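Local coordinates for N-acetylneuraminate lyase (Peptoclostridium difficile, PDB 4WOZ), which is a lyase by name, of the dihydrodipicolinate synthetase family, folded as a TIM barrel and found here in a four-chain assembly, at residues D251-T254 and D255-N259; Q39-R42 and H43-V47; D79-K82 and E83-L87. All blocks are in the same frame, centred on the assembly; numbering follows the deposited sequence.

Contact 1. Residues D251-T254 and D255-N259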
loop_
_atom_site.group_PDB
_atom_site.type_symbol
_atom_site.label_atom_id
_atom_site.label_comp_id
_atom_site.label_asym_id
_atom_site.label_seq_id
_atom_site.Cartn_x
_atom_site.Cartn_y
_atom_site.Cartn_z
ATOM N N ASP A 251 13.398 -11.697 -20.300
ATOM C CA ASP A 251 12.453 -11.777 -21.413
ATOM C C ASP A 251 11.599 -13.008 -21.132
ATOM O O ASP A 251 10.382 -12.995 -21.303
ATOM C CB ASP A 251 13.163 -11.997 -22.749
ATOM C CG ASP A 251 13.826 -10.757 -23.269
ATOM O OD1 ASP A 251 13.313 -9.655 -22.995
ATOM O OD2 ASP A 251 14.852 -10.885 -23.973
ATOM N N LEU A 252 12.268 -14.076 -20.711
ATOM C CA LEU A 252 11.617 -15.338 -20.379
ATOM C C LEU A 252 10.699 -15.185 -19.169
ATOM O O LEU A 252 9.553 -15.635 -19.190
ATOM C CB LEU A 252 12.674 -16.409 -20.080
ATOM C CG LEU A 252 12.206 -17.665 -19.342
ATOM C CD1 LEU A 252 11.268 -18.478 -20.228
ATOM C CD2 LEU A 252 13.419 -18.505 -18.955
ATOM N N ILE A 253 11.216 -14.568 -18.109
ATOM C CA ILE A 253 10.434 -14.362 -16.895
ATOM C C ILE A 253 9.220 -13.489 -17.189
ATOM O O ILE A 253 8.139 -13.700 -16.638
ATOM C CB ILE A 253 11.291 -13.693 -15.791
ATOM C CG1 ILE A 253 12.302 -14.708 -15.239
ATOM C CG2 ILE A 253 10.386 -13.158 -14.682
ATOM C CD1 ILE A 253 13.419 -14.095 -14.398
ATOM N N THR A 254 9.402 -12.510 -18.062
ATOM C CA THR A 254 8.311 -11.628 -18.421
ATOM C C THR A 254 7.200 -12.420 -19.112
ATOM O O THR A 254 6.019 -12.265 -18.784
ATOM C CB THR A 254 8.800 -10.502 -19.351
ATOM O OG1 THR A 254 9.744 -9.677 -18.648
ATOM C CG2 THR A 254 7.634 -9.650 -19.809
ATOM N N ASP A 255 7.577 -13.266 -20.067
ATOM C CA ASP A 255 6.593 -14.070 -20.788
ATOM C C ASP A 255 5.905 -15.063 -19.869
ATOM O O ASP A 255 4.692 -15.279 -19.966
ATOM C CB ASP A 255 7.249 -14.811 -21.956
ATOM C CG ASP A 255 7.638 -13.882 -23.084
ATOM O OD1 ASP A 255 7.023 -12.802 -23.195
ATOM O OD2 ASP A 255 8.545 -14.228 -23.868
ATOM N N ILE A 256 6.676 -15.668 -18.972
ATOM C CA ILE A 256 6.125 -16.630 -18.026
ATOM C C ILE A 256 5.056 -15.977 -17.149
ATOM O O ILE A 256 3.958 -16.518 -16.989
ATOM C CB ILE A 256 7.228 -17.212 -17.109
ATOM C CG1 ILE A 256 8.146 -18.125 -17.926
ATOM C CG2 ILE A 256 6.601 -17.959 -15.933
ATOM C CD1 ILE A 256 9.222 -18.796 -17.111
ATOM N N LEU A 257 5.378 -14.815 -16.585
ATOM C CA LEU A 257 4.440 -14.111 -15.718
ATOM C C LEU A 257 3.157 -13.737 -16.451
ATOM O O LEU A 257 2.062 -13.855 -15.905
ATOM C CB LEU A 257 5.095 -12.852 -15.132
ATOM C CG LEU A 257 6.204 -13.087 -14.099
ATOM C CD1 LEU A 257 6.852 -11.764 -13.742
ATOM C CD2 LEU A 257 5.626 -13.742 -12.861
ATOM N N GLY A 258 3.300 -13.294 -17.695
ATOM C CA GLY A 258 2.140 -12.910 -18.476
ATOM C C GLY A 258 1.244 -14.072 -18.877
ATOM O O GLY A 258 0.062 -13.872 -19.153
ATOM N N ASN A 259 1.795 -15.282 -18.899
ATOM C CA ASN A 259 1.043 -16.470 -19.298
ATOM C C ASN A 259 0.555 -17.303 -18.112
ATOM O O ASN A 259 -0.211 -18.246 -18.286
ATOM C CB ASN A 259 1.914 -17.349 -20.208
ATOM C CG ASN A 259 1.107 -18.389 -20.970
ATOM O OD1 ASN A 259 0.141 -18.052 -21.653
ATOM N ND2 ASN A 259 1.508 -19.654 -20.871
#
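Ile-256 sits one helical turn after Leu-252, and its longer branch runs back across that residue. Its CB stands 3.5 Å from Leu-252 O. The approach tightens at CG1, which lies 3.1 Å from Leu-252 O, because a chi1 of -70° sets CG1 opposite its own carbonyl carbon and turns it back along the helix. At the tip, Ile-256 CD1 meets Leu-252 CD1 at 3.7 Å. Leu-252 starts out pointing away from the later turn, but its CD1 returns to the isoleucine, and the two side chains meet at a slant. In the backbone, Ile-256 N donates to Leu-252 O at 2.9 Å, one of four successive i to i+4 bonds that end with Gly-258 N to Thr-254 O.

These turns close helix 239-259, which belongs to the group of helices that follows the TIM barrel in this family. Leucine and isoleucine suit this face: Leu-252 packs on Ile-297 and Tyr-301 of helix 288-301, and both residues pack on Leu-268 of helix 261-271.

A second apolar pair occupies another face. Ile-253 and Leu-257 run alongside each other, with Ile-253 CG2 3.9 Å from Leu-257 CD1, and Tyr-182 of the second subunit packs on both.

The polar side chains each find their partners beyond these nine residues. Asp-251 OD1 forms salt bridges with Arg-186 and Lys-189 of the second subunit. Asp-255 instead turns to its own chain, where Tyr-301, Lys-300 and Arg-293 hold its carboxylate; with this basic company it is probably ionised. Thr-254 OG1 hydrogen-bonds Asn-250 O one turn back, as a short hydroxyl on a helix can, and also Tyr-182 OH of the second subunit; its side chain lies about 4 Å from 2-(acetylamino)-2-deoxy-D-mannose.

Contact 2. Residues Q39-R42 and H43-V47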
loop_
_atom_site.group_PDB
_atom_site.type_symbol
_atom_site.label_atom_id
_atom_site.label_comp_id
_atom_site.label_asym_id
_atom_site.label_seq_id
_atom_site.Cartn_x
_atom_site.Cartn_y
_atom_site.Cartn_z
ATOM N N GLN A 39 11.313 -36.842 -11.548
ATOM C CA GLN A 39 11.874 -36.360 -12.805
ATOM C C GLN A 39 12.279 -34.893 -12.655
ATOM O O GLN A 39 13.318 -34.475 -13.158
ATOM C CB GLN A 39 10.861 -36.505 -13.942
ATOM C CG GLN A 39 10.375 -37.937 -14.165
ATOM C CD GLN A 39 9.479 -38.068 -15.382
ATOM O OE1 GLN A 39 8.735 -37.146 -15.723
ATOM N NE2 GLN A 39 9.533 -39.220 -16.034
ATOM N N ILE A 40 11.453 -34.106 -11.970
ATOM C CA ILE A 40 11.772 -32.694 -11.758
ATOM C C ILE A 40 13.105 -32.622 -11.015
ATOM O O ILE A 40 14.013 -31.891 -11.407
ATOM C CB ILE A 40 10.686 -31.982 -10.903
ATOM C CG1 ILE A 40 9.372 -31.886 -11.689
ATOM C CG2 ILE A 40 11.165 -30.586 -10.503
ATOM C CD1 ILE A 40 8.207 -31.314 -10.876
ATOM N N ILE A 41 13.205 -33.392 -9.938
ATOM C CA ILE A 41 14.412 -33.438 -9.125
ATOM C C ILE A 41 15.626 -33.818 -9.973
ATOM O O ILE A 41 16.643 -33.130 -9.963
ATOM C CB ILE A 41 14.250 -34.456 -7.985
ATOM C CG1 ILE A 41 13.139 -33.985 -7.043
ATOM C CG2 ILE A 41 15.583 -34.645 -7.245
ATOM C CD1 ILE A 41 12.793 -34.972 -5.947
ATOM N N ARG A 42 15.504 -34.920 -10.707
ATOM C CA ARG A 42 16.577 -35.403 -11.574
ATOM C C ARG A 42 16.955 -34.361 -12.620
ATOM O O ARG A 42 18.126 -34.218 -12.978
ATOM C CB ARG A 42 16.137 -36.694 -12.272
ATOM C CG ARG A 42 16.204 -37.938 -11.396
ATOM C CD ARG A 42 17.428 -38.778 -11.744
ATOM N NE ARG A 42 18.691 -38.076 -11.524
ATOM C CZ ARG A 42 19.279 -37.948 -10.339
ATOM N NH1 ARG A 42 18.722 -38.474 -9.258
ATOM N NH2 ARG A 42 20.436 -37.310 -10.239
ATOM N N HIS A 43 15.952 -33.641 -13.114
ATOM C CA HIS A 43 16.166 -32.611 -14.122
ATOM C C HIS A 43 17.021 -31.481 -13.552
ATOM O O HIS A 43 17.945 -30.991 -14.207
ATOM C CB HIS A 43 14.820 -32.065 -14.593
ATOM C CG HIS A 43 14.929 -30.986 -15.624
ATOM N ND1 HIS A 43 15.356 -31.226 -16.912
ATOM C CD2 HIS A 43 14.654 -29.662 -15.560
ATOM C CE1 HIS A 43 15.336 -30.097 -17.598
ATOM N NE2 HIS A 43 14.915 -29.134 -16.800
ATOM N N ASN A 44 16.713 -31.074 -12.325
ATOM C CA ASN A 44 17.465 -30.004 -11.675
ATOM C C ASN A 44 18.915 -30.400 -11.415
ATOM O O ASN A 44 19.818 -29.580 -11.545
ATOM C CB ASN A 44 16.800 -29.600 -10.352
ATOM C CG ASN A 44 15.701 -28.574 -10.543
ATOM O OD1 ASN A 44 15.939 -27.484 -11.062
ATOM N ND2 ASN A 44 14.494 -28.914 -10.122
ATOM N N ILE A 45 19.137 -31.658 -11.054
ATOM C CA ILE A 45 20.488 -32.132 -10.774
ATOM C C ILE A 45 21.304 -32.378 -12.041
ATOM O O ILE A 45 22.408 -31.853 -12.200
ATOM C CB ILE A 45 20.466 -33.455 -9.976
ATOM C CG1 ILE A 45 19.739 -33.251 -8.649
ATOM C CG2 ILE A 45 21.909 -33.949 -9.721
ATOM C CD1 ILE A 45 19.508 -34.533 -7.890
ATOM N N ASP A 46 20.743 -33.166 -12.948
ATOM C CA ASP A 46 21.442 -33.542 -14.167
ATOM C C ASP A 46 21.417 -32.569 -15.338
ATOM O O ASP A 46 22.340 -32.568 -16.156
ATOM C CB ASP A 46 20.937 -34.913 -14.624
ATOM C CG ASP A 46 20.952 -35.935 -13.506
ATOM O OD1 ASP A 46 21.895 -35.902 -12.687
ATOM O OD2 ASP A 46 20.030 -36.780 -13.447
ATOM N N VAL A 47 20.381 -31.743 -15.433
ATOM C CA VAL A 47 20.304 -30.810 -16.549
ATOM C C VAL A 47 20.571 -29.372 -16.134
ATOM O O VAL A 47 21.369 -28.682 -16.769
ATOM C CB VAL A 47 18.929 -30.878 -17.248
ATOM C CG1 VAL A 47 18.951 -30.013 -18.500
ATOM C CG2 VAL A 47 18.592 -32.322 -17.599
#
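Arg-42 reaches forward one turn and takes the carboxylate of Asp-46 side-on. Its NE gives the short bond, 2.7 Å to Asp-46 OD2, while NH2 donates almost straight to Asp-46 OD1 at 3.2 Å. Both oxygens are met on their syn sides and lie in the guanidinium plane, but the nitrogens stand somewhat off the carboxylate plane, in keeping with a 28° twist between the two flat groups. The arginine chain leaves beside its backbone N and then bends at chi2 (-103°) and chi3 (62°), which lays it along the helix instead of straight out. Asp-46, with its short side chain, needs no such folding: its CB already points to the earlier turn.

Helix 34-48 is the first crossover helix of the TIM barrel, between strands 17-21 and 52-55. Ile-41 and Ile-45 project together from it toward helix 67-81, with Ile-41 CG2 4.0 Å from Ile-45 CD1; both touch Val-81, and Ile-41 also packs on Leu-53.

Ile-45 CG2 also lies 3.7 Å from Arg-42 NH2, and the guanidinium has further anionic partners in Glu-80 and Glu-84. Buried Asn-44 is satisfied by Ser-20 and Asn-221.

Contact 3. Residues D79-K82 and E83-L87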
loop_
_atom_site.group_PDB
_atom_site.type_symbol
_atom_site.label_atom_id
_atom_site.label_comp_id
_atom_site.label_asym_id
_atom_site.label_seq_id
_atom_site.Cartn_x
_atom_site.Cartn_y
_atom_site.Cartn_z
ATOM N N ASP A 79 15.327 -39.138 -0.844
ATOM C CA ASP A 79 15.597 -40.452 -1.417
ATOM C C ASP A 79 16.174 -40.323 -2.820
ATOM O O ASP A 79 17.162 -40.975 -3.159
ATOM C CB ASP A 79 14.314 -41.283 -1.478
ATOM C CG ASP A 79 14.550 -42.679 -2.026
ATOM O OD1 ASP A 79 15.328 -43.431 -1.404
ATOM O OD2 ASP A 79 13.958 -43.025 -3.073
ATOM N N GLU A 80 15.559 -39.466 -3.629
ATOM C CA GLU A 80 15.990 -39.255 -5.002
ATOM C C GLU A 80 17.345 -38.566 -5.123
ATOM O O GLU A 80 18.147 -38.919 -5.984
ATOM C CB GLU A 80 14.939 -38.440 -5.759
ATOM C CG GLU A 80 15.178 -38.382 -7.257
ATOM C CD GLU A 80 15.424 -39.765 -7.844
ATOM O OE1 GLU A 80 14.559 -40.649 -7.674
ATOM O OE2 GLU A 80 16.482 -39.964 -8.473
ATOM N N VAL A 81 17.591 -37.575 -4.273
ATOM C CA VAL A 81 18.850 -36.842 -4.310
ATOM C C VAL A 81 19.973 -37.589 -3.605
ATOM O O VAL A 81 21.102 -37.629 -4.091
ATOM C CB VAL A 81 18.709 -35.452 -3.649
ATOM C CG1 VAL A 81 20.076 -34.789 -3.540
ATOM C CG2 VAL A 81 17.763 -34.580 -4.461
ATOM N N LYS A 82 19.647 -38.175 -2.457
ATOM C CA LYS A 82 20.612 -38.906 -1.646
ATOM C C LYS A 82 21.637 -37.919 -1.092
ATOM O O LYS A 82 21.334 -37.160 -0.171
ATOM C CB LYS A 82 21.294 -39.993 -2.480
ATOM C CG LYS A 82 20.319 -41.025 -3.038
ATOM C CD LYS A 82 21.019 -42.053 -3.917
ATOM C CE LYS A 82 20.030 -43.062 -4.497
ATOM N NZ LYS A 82 19.055 -42.429 -5.434
ATOM N N GLU A 83 22.841 -37.929 -1.603
ATOM C CA GLU A 83 23.822 -36.944 -1.293
ATOM C C GLU A 83 24.492 -36.244 -2.427
ATOM O O GLU A 83 25.416 -35.613 -2.336
ATOM C CB GLU A 83 24.862 -37.473 -0.381
ATOM C CG GLU A 83 24.343 -38.562 0.470
ATOM C CD GLU A 83 23.885 -38.088 1.768
ATOM O OE1 GLU A 83 23.573 -38.927 2.550
ATOM O OE2 GLU A 83 23.848 -36.913 1.981
ATOM N N GLU A 84 23.925 -36.422 -3.543
ATOM C CA GLU A 84 24.457 -35.781 -4.738
ATOM C C GLU A 84 24.537 -34.256 -4.612
ATOM O O GLU A 84 25.561 -33.660 -4.942
ATOM C CB GLU A 84 23.623 -36.189 -5.955
ATOM C CG GLU A 84 24.174 -35.698 -7.281
ATOM C CD GLU A 84 23.742 -36.574 -8.441
ATOM O OE1 GLU A 84 22.717 -37.280 -8.299
ATOM O OE2 GLU A 84 24.421 -36.548 -9.495
ATOM N N ILE A 85 23.464 -33.625 -4.141
ATOM C CA ILE A 85 23.470 -32.175 -3.959
ATOM C C ILE A 85 22.922 -31.810 -2.583
ATOM O O ILE A 85 22.426 -32.668 -1.861
ATOM C CB ILE A 85 22.635 -31.441 -5.032
ATOM C CG1 ILE A 85 21.161 -31.825 -4.902
ATOM C CG2 ILE A 85 23.175 -31.760 -6.421
ATOM C CD1 ILE A 85 20.252 -31.050 -5.827
ATOM N N LYS A 86 23.021 -30.530 -2.237
ATOM C CA LYS A 86 22.557 -30.020 -0.952
ATOM C C LYS A 86 21.038 -29.887 -0.888
ATOM O O LYS A 86 20.369 -29.711 -1.910
ATOM C CB LYS A 86 23.195 -28.658 -0.672
ATOM C CG LYS A 86 24.706 -28.692 -0.667
ATOM C CD LYS A 86 25.286 -27.294 -0.690
ATOM C CE LYS A 86 26.752 -27.322 -1.097
ATOM N NZ LYS A 86 27.296 -25.944 -1.262
ATOM N N LEU A 87 20.509 -29.955 0.328
ATOM C CA LEU A 87 19.078 -29.859 0.545
ATOM C C LEU A 87 18.705 -28.914 1.674
ATOM O O LEU A 87 19.246 -28.999 2.788
ATOM C CB LEU A 87 18.496 -31.237 0.857
ATOM C CG LEU A 87 18.477 -32.284 -0.255
ATOM C CD1 LEU A 87 17.982 -33.604 0.313
ATOM C CD2 LEU A 87 17.584 -31.811 -1.389
HETATM O O HOH W 1 22.037 -33.907 0.408
#
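Val-81 packs against both Ile-85 and Leu-87, and the apolar part of the contact rests on this one short side chain. Its two methyls divide the work. CG1 lies anti to the backbone N (chi1 173°) and meets Ile-85 CG1 at 3.4 Å, tighter than carbons usually come; the two side chains lie roughly perpendicular, and a chi1 of 64° holds Ile-85 CG1 between its own N and carbonyl carbon. CG2 reaches instead to Leu-87 CD2 at 4.1 Å, where the valine and leucine side chains pass one another running opposite ways. All three residues also touch Leu-53 of strand 52-55, a setting that suits compact, branched hydrocarbons.

Between the two segments one backbone hydrogen bond forms. Glu-84 N donates to Val-81 O at 3.1 Å; the N-H points well at the oxygen, yet the donor stands 39° above the carbonyl plane. Lys-82 takes a positive phi as the chain leaves the helix and turns back. A water lies near the bend, donating to Ile-85 O at 2.6 Å and at most weakly to Lys-82 O, since it has competing acceptors.

Charged side chains occupy the outside, where their length is no burden. Lys-82 bends at its last torsion and brings NZ back to Asp-79 O in a weak bond of 3.3 Å. Glu-83 OE2 lies 3.3 Å from Lys-82 O; these are two acceptors, and the ammonium of Lys-78 probably eases their proximity, since it hydrogen-bonds Lys-82 O and forms a long, weak ion pair with Glu-83. Glu-84 stretches out to a salt bridge with Arg-42 on helix 34-48.

The whole is a helix-to-strand turn of a beta-alpha-beta unit, in which helix 67-81 ends and the chain enters strand 86-90, third in the parallel TIM barrel.

Contacts 2 and 3 are neighbours, their centres about 11 Å apart, and they belong to adjoining beta-alpha-beta units of the barrel wall. Their charged rims share ion pairs, and their isoleucines and valine share one apolar seam. Contact 1 stands apart, its centre about 22 Å from that of contact 2 and 30 Å from that of contact 3, in the helices added after the barrel. All three mix buried and exposed residues, but the surroundings differ. In contact 1 Asp-251 forms salt bridges with a second subunit while Asp-255 pairs within its own chain; no other chain touches contacts 2 or 3. Regular helical bonding runs through contacts 1 and 2; contact 3 is a turn.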